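Local coordinates for protein ribonucleoside-diphosphate reductase (Pseudomonas aeruginosa, PDB 5IM3) that probably reduces ribonucleoside diphosphates to the deoxyribonucleotides needed for DNA synthesis, and is an allosteric enzyme that binds dATP, at residues 482-492 / 560-570; 449-457 / 582-590. All blocks are in the same frame, centred on the assembly; numbering follows the deposited sequence.

Overall arrangement
Both interactions belong to the catalytic barrel of the reductase, and their centres lie about 8 Å apart. Interaction 1 joins two neighbouring parallel strands, 482-487 and 562-565, together with the helix starts that follow them; it is almost wholly buried and rests on backbone hydrogen bonds flanked by tryptophan and aliphatic packing. Interaction 2 sets the next strand over, 450-455, against the irregular loop 582-590, a smaller but also mostly buried interface that reaches the surface at Ala449: one tyrosine hydroxyl bond, carbon packing on its ring, and a leucine. Strands 450-455 and 482-487 pair directly, and a salt bridge from Lys566 NZ to Glu455 OE2 (2.6 Å) ties interaction 1 to interaction 2.

Interaction 1. Residues 482-492 / 560-570; sequences NTANWIPDLFM and HPWLTFKDPCN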
loop_
_atom_site.group_PDB
_atom_site.type_symbol
_atom_site.label_atom_id
_atom_site.label_comp_id
_atom_site.label_asym_id
_atom_site.label_seq_id
_atom_site.Cartn_x
_atom_site.Cartn_y
_atom_site.Cartn_z
ATOM N N ASN A 482 18.400 -2.458 26.573
ATOM C CA ASN A 482 17.068 -1.900 26.727
ATOM C C ASN A 482 17.157 -0.392 26.942
ATOM O O ASN A 482 18.188 0.145 27.350
ATOM C CB ASN A 482 16.323 -2.563 27.893
ATOM C CG ASN A 482 15.991 -4.031 27.629
ATOM O OD1 ASN A 482 16.313 -4.905 28.434
ATOM N ND2 ASN A 482 15.340 -4.302 26.508
ATOM N N THR A 483 16.053 0.289 26.651
ATOM C CA THR A 483 15.959 1.732 26.783
ATOM C C THR A 483 14.641 2.080 27.456
ATOM O O THR A 483 13.651 1.353 27.321
ATOM C CB THR A 483 16.034 2.434 25.413
ATOM O OG1 THR A 483 15.003 1.923 24.568
ATOM C CG2 THR A 483 17.385 2.208 24.744
ATOM N N ALA A 484 14.630 3.200 28.180
ATOM C CA ALA A 484 13.406 3.680 28.805
ATOM C C ALA A 484 13.418 5.200 28.862
ATOM O O ALA A 484 14.467 5.810 29.075
ATOM C CB ALA A 484 13.228 3.109 30.214
ATOM N N ASN A 485 12.243 5.798 28.673
ATOM C CA ASN A 485 12.074 7.234 28.842
ATOM C C ASN A 485 11.905 7.587 30.315
ATOM O O ASN A 485 11.149 6.935 31.043
ATOM C CB ASN A 485 10.856 7.728 28.061
ATOM C CG ASN A 485 11.062 7.690 26.558
ATOM O OD1 ASN A 485 10.381 6.950 25.844
ATOM N ND2 ASN A 485 11.987 8.506 26.068
ATOM N N TRP A 486 12.605 8.632 30.744
ATOM C CA TRP A 486 12.478 9.209 32.084
ATOM C C TRP A 486 11.728 10.533 31.910
ATOM O O TRP A 486 12.326 11.571 31.631
ATOM C CB TRP A 486 13.862 9.383 32.711
ATOM C CG TRP A 486 13.883 9.686 34.180
ATOM C CD1 TRP A 486 14.434 10.781 34.779
ATOM C CD2 TRP A 486 13.351 8.876 35.236
ATOM N NE1 TRP A 486 14.275 10.706 36.142
ATOM C CE2 TRP A 486 13.613 9.546 36.448
ATOM C CE3 TRP A 486 12.679 7.653 35.274
ATOM C CZ2 TRP A 486 13.225 9.033 37.687
ATOM C CZ3 TRP A 486 12.289 7.144 36.506
ATOM C CH2 TRP A 486 12.562 7.835 37.693
ATOM N N ILE A 487 10.409 10.489 32.065
ATOM C CA ILE A 487 9.521 11.532 31.556
ATOM C C ILE A 487 9.133 12.457 32.706
ATOM O O ILE A 487 8.522 11.989 33.678
ATOM C CB ILE A 487 8.269 10.935 30.898
ATOM C CG1 ILE A 487 8.663 9.899 29.842
ATOM C CG2 ILE A 487 7.431 12.048 30.263
ATOM C CD1 ILE A 487 7.493 9.091 29.319
ATOM N N PRO A 488 9.438 13.752 32.633
ATOM C CA PRO A 488 8.917 14.685 33.639
ATOM C C PRO A 488 7.442 14.978 33.413
ATOM O O PRO A 488 6.939 14.934 32.288
ATOM C CB PRO A 488 9.767 15.947 33.436
ATOM C CG PRO A 488 10.891 15.547 32.521
ATOM C CD PRO A 488 10.379 14.411 31.713
ATOM N N ASP A 489 6.749 15.294 34.511
ATOM C CA ASP A 489 5.337 15.656 34.420
ATOM C C ASP A 489 5.123 16.802 33.441
ATOM O O ASP A 489 4.117 16.835 32.723
ATOM C CB ASP A 489 4.801 16.040 35.802
ATOM C CG ASP A 489 4.416 14.835 36.640
ATOM O OD1 ASP A 489 4.719 13.695 36.229
ATOM O OD2 ASP A 489 3.811 15.030 37.714
ATOM N N LEU A 490 6.060 17.751 33.399
ATOM C CA LEU A 490 5.876 18.937 32.572
ATOM C C LEU A 490 5.735 18.568 31.102
ATOM O O LEU A 490 4.960 19.195 30.372
ATOM C CB LEU A 490 7.045 19.902 32.772
ATOM C CG LEU A 490 6.929 21.263 32.088
ATOM C CD1 LEU A 490 5.748 22.044 32.633
ATOM C CD2 LEU A 490 8.213 22.047 32.273
ATOM N N PHE A 491 6.471 17.552 30.647
ATOM C CA PHE A 491 6.345 17.130 29.256
ATOM C C PHE A 491 4.928 16.654 28.963
ATOM O O PHE A 491 4.320 17.056 27.966
ATOM C CB PHE A 491 7.356 16.032 28.931
ATOM C CG PHE A 491 7.163 15.428 27.566
ATOM C CD1 PHE A 491 7.579 16.101 26.428
ATOM C CD2 PHE A 491 6.554 14.194 27.419
ATOM C CE1 PHE A 491 7.394 15.550 25.171
ATOM C CE2 PHE A 491 6.366 13.639 26.163
ATOM C CZ PHE A 491 6.790 14.319 25.039
ATOM N N MET A 492 4.386 15.791 29.826
ATOM C CA MET A 492 3.012 15.337 29.648
ATOM C C MET A 492 2.036 16.505 29.708
ATOM O O MET A 492 1.048 16.536 28.966
ATOM C CB MET A 492 2.661 14.295 30.709
ATOM C CG MET A 492 3.544 13.053 30.691
ATOM S SD MET A 492 3.505 12.155 29.130
ATOM C CE MET A 492 1.757 11.761 28.997
ATOM N N HIS A 560 10.493 -0.259 22.406
ATOM C CA HIS A 560 11.349 0.576 23.233
ATOM C C HIS A 560 11.351 1.982 22.654
ATOM O O HIS A 560 11.065 2.165 21.465
ATOM C CB HIS A 560 12.779 0.020 23.289
ATOM C CG HIS A 560 12.860 -1.379 23.814
ATOM N ND1 HIS A 560 12.723 -2.487 23.003
ATOM C CD2 HIS A 560 13.057 -1.852 25.068
ATOM C CE1 HIS A 560 12.834 -3.580 23.736
ATOM N NE2 HIS A 560 13.037 -3.222 24.992
ATOM N N PRO A 561 11.667 3.003 23.470
ATOM C CA PRO A 561 11.916 2.910 24.915
ATOM C C PRO A 561 10.634 2.804 25.729
ATOM O O PRO A 561 9.586 3.288 25.293
ATOM C CB PRO A 561 12.648 4.226 25.239
ATOM C CG PRO A 561 13.063 4.793 23.921
ATOM C CD PRO A 561 12.033 4.329 22.946
ATOM N N TRP A 562 10.717 2.178 26.899
ATOM C CA TRP A 562 9.575 2.123 27.795
ATOM C C TRP A 562 9.275 3.518 28.342
ATOM O O TRP A 562 10.076 4.449 28.223
ATOM C CB TRP A 562 9.841 1.140 28.935
ATOM C CG TRP A 562 10.146 -0.244 28.452
ATOM C CD1 TRP A 562 9.551 -0.898 27.414
ATOM C CD2 TRP A 562 11.134 -1.139 28.975
ATOM N NE1 TRP A 562 10.098 -2.148 27.265
ATOM C CE2 TRP A 562 11.076 -2.319 28.210
ATOM C CE3 TRP A 562 12.065 -1.056 30.018
ATOM C CZ2 TRP A 562 11.909 -3.410 28.454
ATOM C CZ3 TRP A 562 12.892 -2.140 30.259
ATOM C CH2 TRP A 562 12.808 -3.299 29.481
ATOM N N LEU A 563 8.101 3.655 28.950
ATOM C CA LEU A 563 7.623 4.925 29.483
ATOM C C LEU A 563 7.587 4.847 31.005
ATOM O O LEU A 563 6.831 4.049 31.570
ATOM C CB LEU A 563 6.236 5.256 28.932
ATOM C CG LEU A 563 6.141 5.900 27.543
ATOM C CD1 LEU A 563 6.877 5.108 26.478
ATOM C CD2 LEU A 563 4.677 6.065 27.147
ATOM N N THR A 564 8.401 5.672 31.661
ATOM C CA THR A 564 8.411 5.788 33.115
ATOM C C THR A 564 8.370 7.263 33.485
ATOM O O THR A 564 8.841 8.116 32.728
ATOM C CB THR A 564 9.650 5.117 33.737
ATOM O OG1 THR A 564 10.825 5.852 33.382
ATOM C CG2 THR A 564 9.787 3.671 33.257
ATOM N N PHE A 565 7.813 7.561 34.657
ATOM C CA PHE A 565 7.477 8.931 35.033
ATOM C C PHE A 565 8.325 9.384 36.216
ATOM O O PHE A 565 8.228 8.828 37.316
ATOM C CB PHE A 565 5.984 9.040 35.330
ATOM C CG PHE A 565 5.129 8.684 34.152
ATOM C CD1 PHE A 565 5.101 9.504 33.037
ATOM C CD2 PHE A 565 4.387 7.517 34.141
ATOM C CE1 PHE A 565 4.332 9.177 31.939
ATOM C CE2 PHE A 565 3.615 7.184 33.042
ATOM C CZ PHE A 565 3.590 8.016 31.941
ATOM N N LYS A 566 9.126 10.423 35.981
ATOM C CA LYS A 566 10.164 10.827 36.921
ATOM C C LYS A 566 9.581 11.432 38.193
ATOM O O LYS A 566 10.078 11.168 39.294
ATOM C CB LYS A 566 11.102 11.817 36.222
ATOM C CG LYS A 566 11.918 12.727 37.126
ATOM C CD LYS A 566 12.674 13.745 36.299
ATOM C CE LYS A 566 13.478 14.683 37.175
ATOM N NZ LYS A 566 13.910 15.893 36.420
ATOM N N ASP A 567 8.543 12.246 38.067
ATOM C CA ASP A 567 8.087 13.064 39.184
ATOM C C ASP A 567 7.316 12.266 40.232
ATOM O O ASP A 567 7.555 12.461 41.434
ATOM C CB ASP A 567 7.255 14.231 38.654
ATOM C CG ASP A 567 8.116 15.286 37.971
ATOM O OD1 ASP A 567 9.213 15.584 38.488
ATOM O OD2 ASP A 567 7.707 15.806 36.913
ATOM N N PRO A 568 6.392 11.375 39.859
ATOM C CA PRO A 568 5.790 10.513 40.890
ATOM C C PRO A 568 6.805 9.608 41.576
ATOM O O PRO A 568 6.664 9.336 42.774
ATOM C CB PRO A 568 4.726 9.712 40.120
ATOM C CG PRO A 568 5.048 9.884 38.683
ATOM C CD PRO A 568 5.717 11.218 38.558
ATOM N N CYS A 569 7.835 9.145 40.859
ATOM C CA CYS A 569 8.875 8.344 41.499
ATOM C C CYS A 569 9.636 9.141 42.551
ATOM O O CYS A 569 10.110 8.567 43.537
ATOM C CB CYS A 569 9.859 7.808 40.458
ATOM S SG CYS A 569 9.191 6.568 39.335
ATOM N N ASN A 570 9.778 10.452 42.358
ATOM C CA ASN A 570 10.559 11.266 43.284
ATOM C C ASN A 570 9.701 11.891 44.375
ATOM O O ASN A 570 10.097 11.893 45.545
ATOM C CB ASN A 570 11.307 12.369 42.526
ATOM C CG ASN A 570 12.646 11.905 41.992
ATOM O OD1 ASN A 570 13.632 11.850 42.726
ATOM N ND2 ASN A 570 12.692 11.575 40.707
HETATM O O HOH W 1 6.947 12.378 35.587
HETATM O O HOH W 2 7.816 18.134 35.817
#
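Two adjacent parallel strands of the ten-stranded alpha-beta barrel meet here, strand 482-487 running beside strand 562-565 at an angle of 34°. Backbone bonds pass back and forth between them; the one from Asn485 N to Trp562 O is short, at 2.6 Å. Asn485 O takes two donors from one residue, the backbone N and the hydroxyl of Thr564, with OG1 at 2.6 Å. Thr564 chi1 of 68° sets that hydroxyl between its own N and carbonyl carbon, and the same OG1 lies at the edge of the Trp486 indole, 3.2 Å from CE3. Lys566 crosses the indole at about a right angle: its CB stands over the five-membered ring, 3.5 Å from the centroid, a CH-pi contact, while the extended chain carries NZ on to Glu455 of the neighbouring strand. On the other side of the sheet Ile487 CD1 packs on Leu563 CG at 3.9 Å, and Ile487 CB and Met492 CG both lie against the Phe565 ring. Each strand leads into a helix, the first through Pro488 at the N-cap position, and these starts are joined as well. Lys566 N bonds to Ile487 O at 2.8 Å. Asp489 carries its own carboxylate to Arg735, and its backbone N meets Asp567 OD2 on the anti side of that carboxylate at 2.6 Å.

Interaction 2. Residues 449-457 / 582-590; sequences AVCAYLETW and HSSNLCTEI
Ser583 lays its CB over the Tyr453 ring, 3.8 Å from the centroid and 25° off the normal, where the loop 582-590 passes across strand 450-455. By its sequence and place this is probably the finger loop, which in class I reductases reaches into the barrel and carries the radical cysteine. Ser583 OG donates to Ser584 O at 2.9 Å, on a lone pair in the carbonyl plane. Ser584 continues over the same ring face with its backbone N, while its CB nears the phenol oxygen and its OG reaches along the loop to Ile590 O, 2.7 Å away. At Asn585 the main chain comes round to the ring edge, and Tyr453 OH donates to Asn585 O at 2.6 Å. Asn585 CB heads away from the strand, and OD1 accepts from Glu589 N at 3.0 Å, in the carbonyl plane, and from Ile590 N above that plane, so one side-chain oxygen ties together the backbone of two later loop residues. Leu586 extends toward the beginning of the strand, CG anti to the backbone N (chi1 176°), and lies along one side of it, its two methyls dividing the contact: CD2 meets Ala449 CB at 3.8 Å and CD1 meets Cys451 CB at 4.0 Å. Thr588 then brings CG2 to 3.6 Å from Tyr453 OH. Across the contact the loop is therefore held by one polar point, the tyrosine hydroxyl on a main-chain carbonyl, with carbon packing at the ring face and around Leu586, whereas much of its shape comes from bonds within the loop itself.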
loop_
_atom_site.group_PDB
_atom_site.type_symbol
_atom_site.label_atom_id
_atom_site.label_comp_id
_atom_site.label_asym_id
_atom_site.label_seq_id
_atom_site.Cartn_x
_atom_site.Cartn_y
_atom_site.Cartn_z
ATOM N N ALA A 449 21.006 -8.478 31.557
ATOM C CA ALA A 449 20.557 -7.392 30.694
ATOM C C ALA A 449 20.737 -6.039 31.384
ATOM O O ALA A 449 20.984 -5.973 32.590
ATOM C CB ALA A 449 19.100 -7.604 30.296
ATOM N N VAL A 450 20.613 -4.964 30.606
ATOM C CA VAL A 450 20.764 -3.602 31.103
ATOM C C VAL A 450 19.755 -2.711 30.387
ATOM O O VAL A 450 19.430 -2.930 29.217
ATOM C CB VAL A 450 22.213 -3.088 30.902
ATOM C CG1 VAL A 450 22.638 -3.255 29.457
ATOM C CG2 VAL A 450 22.354 -1.636 31.342
ATOM N N CYS A 451 19.240 -1.711 31.103
ATOM C CA CYS A 451 18.292 -0.751 30.545
ATOM C C CYS A 451 18.828 0.654 30.769
ATOM O O CYS A 451 19.078 1.047 31.912
ATOM C CB CYS A 451 16.905 -0.892 31.182
ATOM S SG CYS A 451 15.666 0.261 30.516
ATOM N N ALA A 452 18.984 1.412 29.685
ATOM C CA ALA A 452 19.437 2.794 29.767
ATOM C C ALA A 452 18.245 3.744 29.808
ATOM O O ALA A 452 17.280 3.585 29.054
ATOM C CB ALA A 452 20.340 3.136 28.581
ATOM N N TYR A 453 18.317 4.730 30.700
ATOM C CA TYR A 453 17.272 5.730 30.875
ATOM C C TYR A 453 17.769 7.095 30.414
ATOM O O TYR A 453 18.928 7.454 30.645
ATOM C CB TYR A 453 16.837 5.818 32.339
ATOM C CG TYR A 453 15.952 4.689 32.808
ATOM C CD1 TYR A 453 16.486 3.444 33.116
ATOM C CD2 TYR A 453 14.591 4.881 32.987
ATOM C CE1 TYR A 453 15.683 2.414 33.563
ATOM C CE2 TYR A 453 13.778 3.855 33.432
ATOM C CZ TYR A 453 14.332 2.623 33.718
ATOM O OH TYR A 453 13.535 1.597 34.161
ATOM N N LEU A 454 16.886 7.859 29.774
ATOM C CA LEU A 454 17.213 9.213 29.344
ATOM C C LEU A 454 16.006 10.119 29.546
ATOM O O LEU A 454 14.878 9.740 29.223
ATOM C CB LEU A 454 17.649 9.246 27.879
ATOM C CG LEU A 454 18.442 10.489 27.482
ATOM C CD1 LEU A 454 19.839 10.443 28.086
ATOM C CD2 LEU A 454 18.507 10.628 25.970
ATOM N N GLU A 455 16.251 11.313 30.078
ATOM C CA GLU A 455 15.183 12.262 30.345
ATOM C C GLU A 455 14.762 12.963 29.053
ATOM O O GLU A 455 15.557 13.122 28.121
ATOM C CB GLU A 455 15.634 13.277 31.398
ATOM C CG GLU A 455 14.501 13.965 32.143
ATOM C CD GLU A 455 14.944 14.561 33.466
ATOM O OE1 GLU A 455 15.845 13.982 34.115
ATOM O OE2 GLU A 455 14.390 15.605 33.864
ATOM N N THR A 456 13.492 13.387 29.008
ATOM C CA THR A 456 12.840 13.714 27.740
ATOM C C THR A 456 13.293 15.042 27.132
ATOM O O THR A 456 13.061 15.265 25.938
ATOM C CB THR A 456 11.319 13.732 27.928
ATOM O OG1 THR A 456 10.918 12.584 28.687
ATOM C CG2 THR A 456 10.615 13.692 26.582
ATOM N N TRP A 457 13.921 15.923 27.907
ATOM C CA TRP A 457 14.484 17.153 27.360
ATOM C C TRP A 457 15.923 16.982 26.883
ATOM O O TRP A 457 16.495 17.929 26.332
ATOM C CB TRP A 457 14.422 18.283 28.397
ATOM C CG TRP A 457 14.993 17.928 29.740
ATOM C CD1 TRP A 457 14.294 17.601 30.867
ATOM C CD2 TRP A 457 16.380 17.867 30.100
ATOM N NE1 TRP A 457 15.155 17.343 31.901
ATOM C CE2 TRP A 457 16.442 17.495 31.458
ATOM C CE3 TRP A 457 17.573 18.087 29.407
ATOM C CZ2 TRP A 457 17.649 17.341 32.137
ATOM C CZ3 TRP A 457 18.774 17.933 30.084
ATOM C CH2 TRP A 457 18.801 17.565 31.434
ATOM N N HIS A 582 17.007 8.697 40.128
ATOM C CA HIS A 582 17.502 9.102 38.823
ATOM C C HIS A 582 16.975 8.237 37.692
ATOM O O HIS A 582 17.077 8.636 36.525
ATOM C CB HIS A 582 19.035 9.071 38.818
ATOM C CG HIS A 582 19.663 10.150 39.647
ATOM N ND1 HIS A 582 20.585 9.887 40.636
ATOM C CD2 HIS A 582 19.504 11.494 39.629
ATOM C CE1 HIS A 582 20.963 11.022 41.198
ATOM N NE2 HIS A 582 20.323 12.012 40.603
ATOM N N SER A 583 16.414 7.078 38.008
ATOM C CA SER A 583 15.763 6.228 37.020
ATOM C C SER A 583 15.102 5.079 37.771
ATOM O O SER A 583 15.146 5.006 39.003
ATOM C CB SER A 583 16.753 5.708 35.978
ATOM O OG SER A 583 17.550 4.654 36.491
ATOM N N SER A 584 14.482 4.183 37.016
ATOM C CA SER A 584 14.020 2.918 37.554
ATOM C C SER A 584 15.027 1.835 37.156
ATOM O O SER A 584 16.152 2.140 36.746
ATOM C CB SER A 584 12.596 2.648 37.065
ATOM O OG SER A 584 12.037 1.540 37.743
ATOM N N ASN A 585 14.641 0.574 37.268
ATOM C CA ASN A 585 15.574 -0.520 37.057
ATOM C C ASN A 585 15.270 -1.227 35.738
ATOM O O ASN A 585 14.467 -0.758 34.919
ATOM C CB ASN A 585 15.528 -1.488 38.239
ATOM C CG ASN A 585 14.229 -2.264 38.304
ATOM O OD1 ASN A 585 13.144 -1.692 38.180
ATOM N ND2 ASN A 585 14.332 -3.577 38.483
ATOM N N LEU A 586 15.930 -2.368 35.537
ATOM C CA LEU A 586 15.743 -3.146 34.318
ATOM C C LEU A 586 14.274 -3.492 34.083
ATOM O O LEU A 586 13.813 -3.525 32.936
ATOM C CB LEU A 586 16.588 -4.420 34.392
ATOM C CG LEU A 586 16.454 -5.413 33.234
ATOM C CD1 LEU A 586 16.854 -4.776 31.905
ATOM C CD2 LEU A 586 17.295 -6.651 33.503
ATOM N N CYS A 587 13.523 -3.755 35.154
ATOM C CA CYS A 587 12.149 -4.231 35.046
ATOM C C CYS A 587 11.114 -3.181 35.436
ATOM O O CYS A 587 9.915 -3.474 35.407
ATOM C CB CYS A 587 11.979 -5.494 35.898
ATOM S SG CYS A 587 13.095 -6.835 35.403
ATOM N N THR A 588 11.548 -1.975 35.811
ATOM C CA THR A 588 10.694 -0.789 35.940
ATOM C C THR A 588 9.723 -0.872 37.116
ATOM O O THR A 588 8.612 -0.354 37.033
ATOM C CB THR A 588 9.917 -0.508 34.646
ATOM O OG1 THR A 588 8.832 -1.434 34.508
ATOM C CG2 THR A 588 10.839 -0.601 33.435
ATOM N N GLU A 589 10.124 -1.493 38.229
ATOM C CA GLU A 589 9.320 -1.485 39.446
ATOM C C GLU A 589 10.059 -0.918 40.651
ATOM O O GLU A 589 9.459 -0.808 41.727
ATOM C CB GLU A 589 8.821 -2.902 39.777
ATOM C CG GLU A 589 9.807 -3.802 40.540
ATOM C CD GLU A 589 10.938 -4.316 39.676
ATOM O OE1 GLU A 589 11.041 -3.898 38.503
ATOM O OE2 GLU A 589 11.722 -5.149 40.172
ATOM N N ILE A 590 11.330 -0.553 40.506
ATOM C CA ILE A 590 12.164 -0.105 41.615
ATOM C C ILE A 590 12.407 1.391 41.476
ATOM O O ILE A 590 12.650 1.890 40.372
ATOM C CB ILE A 590 13.495 -0.882 41.642
ATOM C CG1 ILE A 590 13.225 -2.388 41.739
ATOM C CG2 ILE A 590 14.373 -0.413 42.789
ATOM C CD1 ILE A 590 12.462 -2.810 42.989
#